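Local structure of putative acetyltransferase (Clostridium difficile, 3DSB) at residues 104-109 with 120-125. The protein is a putative acetyltransferase of the GNAT family that probably transfers acyl groups, though its substrate is not established. Numbering follows the deposited sequence.
Sequences YLFNYI and VGMRLY. With BET (trimethyl glycine), chain D; BET (trimethyl glycine), chain F.
F106 and I109 of helix 101-115 meet M122 and L124 of strand 119-127. Helix and strand belong to the beta-alpha-beta unit that strand 82-92 begins, within the GNAT acetyltransferase fold. The two short segments run roughly antiparallel, at 143°, with their axes 11.5 Å apart. Side chains alone bridge that gap, and all four are buried and apolar.

M122, present as selenomethionine, points toward the helix and touches both F106 and I109. CG is anti to the backbone N (chi1 -172°), and chi2 is also extended, which carries SE straight out. The chain then bends at chi3 (97°) and turns the methyl CE to the F106 ring. CE lies 3.6 Å from F106 CE2 and approaches the ring obliquely. SE itself packs against the branch methyl of I109, with CG2 4.0 Å away. The I109 and M122 side chains cross at about a right angle.

L124 CD2 comes to the edge of the same ring, in its plane, 3.9 Å from F106 CZ, and the two cross at about a right angle. I87 of strand 82-92 and L140 also touch F106, and M142 packs on both M122 and L124.

On the opposite face, R123 meets the trimethyl glycine of chain D and Y125 that of chain F. Both also bind the second subunit: R123 NE forms a salt bridge with E151 and the Y125 hydroxyl is hydrogen-bonded to E75. Residues 122-125 also pair with an antiparallel strand there, so the sheet continues across the interface. Y125 OH lies 3.0 Å from methyl carbon C3 of the chain F trimethyl glycine.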
loop_
_atom_site.group_PDB
_atom_site.type_symbol
_atom_site.label_atom_id
_atom_site.label_comp_id
_atom_site.label_asym_id
_atom_site.label_seq_id
_atom_site.Cartn_x
_atom_site.Cartn_y
_atom_site.Cartn_z
ATOM N N TYR A 104 18.153 10.301 -10.439
ATOM C CA TYR A 104 17.555 11.628 -10.234
ATOM C C TYR A 104 16.109 11.472 -9.748
ATOM O O TYR A 104 15.656 12.196 -8.829
ATOM C CB TYR A 104 17.552 12.480 -11.511
ATOM C CG TYR A 104 18.867 13.092 -11.915
ATOM C CD1 TYR A 104 19.607 13.848 -11.018
ATOM C CD2 TYR A 104 19.352 12.899 -13.204
ATOM C CE1 TYR A 104 20.839 14.408 -11.413
ATOM C CE2 TYR A 104 20.569 13.451 -13.617
ATOM C CZ TYR A 104 21.303 14.187 -12.710
ATOM O OH TYR A 104 22.522 14.722 -13.128
ATOM N N LEU A 105 15.367 10.567 -10.382
ATOM C CA LEU A 105 13.958 10.363 -9.985
ATOM C C LEU A 105 13.868 9.771 -8.599
ATOM O O LEU A 105 13.094 10.224 -7.767
ATOM C CB LEU A 105 13.245 9.455 -10.998
ATOM C CG LEU A 105 12.974 10.113 -12.352
ATOM C CD1 LEU A 105 12.439 9.071 -13.289
ATOM C CD2 LEU A 105 12.005 11.278 -12.180
ATOM N N PHE A 106 14.664 8.740 -8.342
ATOM C CA PHE A 106 14.579 8.070 -7.046
ATOM C C PHE A 106 14.959 9.032 -5.913
ATOM O O PHE A 106 14.317 9.072 -4.850
ATOM C CB PHE A 106 15.508 6.863 -7.087
ATOM C CG PHE A 106 14.905 5.654 -6.516
ATOM C CD1 PHE A 106 14.220 4.738 -7.318
ATOM C CD2 PHE A 106 15.024 5.417 -5.162
ATOM C CE1 PHE A 106 13.604 3.577 -6.743
ATOM C CE2 PHE A 106 14.455 4.294 -4.588
ATOM C CZ PHE A 106 13.741 3.373 -5.380
ATOM N N ASN A 107 16.016 9.811 -6.139
ATOM C CA ASN A 107 16.453 10.769 -5.127
ATOM C C ASN A 107 15.474 11.921 -4.960
ATOM O O ASN A 107 15.333 12.483 -3.859
ATOM C CB ASN A 107 17.887 11.221 -5.415
ATOM C CG ASN A 107 18.901 10.162 -5.023
ATOM O OD1 ASN A 107 18.717 9.481 -4.021
ATOM N ND2 ASN A 107 19.947 9.991 -5.830
ATOM N N TYR A 108 14.772 12.277 -6.036
ATOM C CA TYR A 108 13.709 13.270 -5.938
ATOM C C TYR A 108 12.613 12.802 -4.974
ATOM O O TYR A 108 12.150 13.569 -4.137
ATOM C CB TYR A 108 13.107 13.514 -7.334
ATOM C CG TYR A 108 12.181 14.717 -7.441
ATOM C CD1 TYR A 108 12.717 15.970 -7.735
ATOM C CD2 TYR A 108 10.793 14.605 -7.284
ATOM C CE1 TYR A 108 11.941 17.085 -7.849
ATOM C CE2 TYR A 108 9.979 15.776 -7.390
ATOM C CZ TYR A 108 10.580 16.995 -7.682
ATOM O OH TYR A 108 9.830 18.183 -7.810
ATOM N N ILE A 109 12.213 11.551 -5.073
ATOM C CA ILE A 109 11.186 11.022 -4.175
ATOM C C ILE A 109 11.755 10.905 -2.750
ATOM O O ILE A 109 11.058 11.218 -1.779
ATOM C CB ILE A 109 10.621 9.687 -4.706
ATOM C CG1 ILE A 109 10.074 9.864 -6.139
ATOM C CG2 ILE A 109 9.601 9.115 -3.720
ATOM C CD1 ILE A 109 9.059 10.951 -6.326
ATOM N N VAL A 120 6.357 8.842 6.925
ATOM C CA VAL A 120 7.069 8.104 7.958
ATOM C C VAL A 120 8.033 7.040 7.428
ATOM O O VAL A 120 8.779 6.436 8.190
ATOM C CB VAL A 120 6.069 7.506 8.997
ATOM C CG1 VAL A 120 5.355 8.646 9.730
ATOM C CG2 VAL A 120 5.038 6.639 8.289
ATOM N N GLY A 121 8.030 6.844 6.120
ATOM C CA GLY A 121 8.907 5.859 5.523
ATOM C C GLY A 121 8.660 5.782 4.023
ATOM O O GLY A 121 7.691 6.361 3.518
HETATM N N MSE A 122 9.545 5.065 3.325
HETATM C CA MSE A 122 9.469 4.931 1.874
HETATM C C MSE A 122 9.752 3.486 1.579
HETATM O O MSE A 122 10.771 2.950 2.039
HETATM C CB MSE A 122 10.512 5.840 1.183
HETATM C CG MSE A 122 10.350 5.888 -0.303
HETATM SE SE MSE A 122 11.728 7.043 -1.058
HETATM C CE MSE A 122 12.991 5.613 -1.546
ATOM N N ARG A 123 8.835 2.828 0.863
ATOM C CA ARG A 123 8.900 1.382 0.689
ATOM C C ARG A 123 8.671 0.949 -0.737
ATOM O O ARG A 123 8.172 1.726 -1.523
ATOM C CB ARG A 123 7.881 0.711 1.610
ATOM C CG ARG A 123 8.282 0.819 3.070
ATOM C CD ARG A 123 7.214 0.289 4.017
ATOM N NE ARG A 123 7.809 0.188 5.346
ATOM C CZ ARG A 123 7.131 -0.162 6.431
ATOM N NH1 ARG A 123 5.844 -0.441 6.330
ATOM N NH2 ARG A 123 7.764 -0.210 7.599
ATOM N N LEU A 124 9.047 -0.289 -1.057
ATOM C CA LEU A 124 8.626 -0.872 -2.323
ATOM C C LEU A 124 8.615 -2.377 -2.153
ATOM O O LEU A 124 9.258 -2.923 -1.221
ATOM C CB LEU A 124 9.496 -0.423 -3.515
ATOM C CG LEU A 124 10.988 -0.769 -3.490
ATOM C CD1 LEU A 124 11.272 -2.235 -3.847
ATOM C CD2 LEU A 124 11.774 0.159 -4.441
ATOM N N TYR A 125 7.919 -3.075 -3.049
ATOM C CA TYR A 125 8.060 -4.566 -3.116
ATOM C C TYR A 125 8.539 -4.936 -4.513
ATOM O O TYR A 125 8.198 -4.260 -5.501
ATOM C CB TYR A 125 6.766 -5.335 -2.679
ATOM C CG TYR A 125 5.524 -5.002 -3.515
ATOM C CD1 TYR A 125 5.258 -5.708 -4.704
ATOM C CD2 TYR A 125 4.662 -3.949 -3.165
ATOM C CE1 TYR A 125 4.162 -5.386 -5.529
ATOM C CE2 TYR A 125 3.529 -3.659 -3.952
ATOM C CZ TYR A 125 3.310 -4.358 -5.151
ATOM O OH TYR A 125 2.240 -4.070 -6.014
HETATM N N BET D . 5.149 -0.468 10.364
HETATM C CA BET D . 4.210 0.703 10.318
HETATM C C BET D . 3.061 0.793 11.311
HETATM O O BET D . 1.890 1.135 10.920
HETATM O OXT BET D . 3.375 0.650 12.524
HETATM C C1 BET D . 4.990 -1.201 9.121
HETATM C C2 BET D . 6.563 -0.081 10.469
HETATM C C3 BET D . 4.877 -1.386 11.478
HETATM N N BET F . 1.211 -6.637 -9.227
HETATM C CA BET F . 0.151 -5.622 -9.461
HETATM C C BET F . 0.391 -4.519 -10.461
HETATM O O BET F . 0.121 -3.245 -10.250
HETATM O OXT BET F . 0.701 -5.024 -11.547
HETATM C C1 BET F . 0.680 -8.008 -9.189
HETATM C C2 BET F . 2.326 -6.569 -10.184
HETATM C C3 BET F . 1.663 -6.340 -7.875
#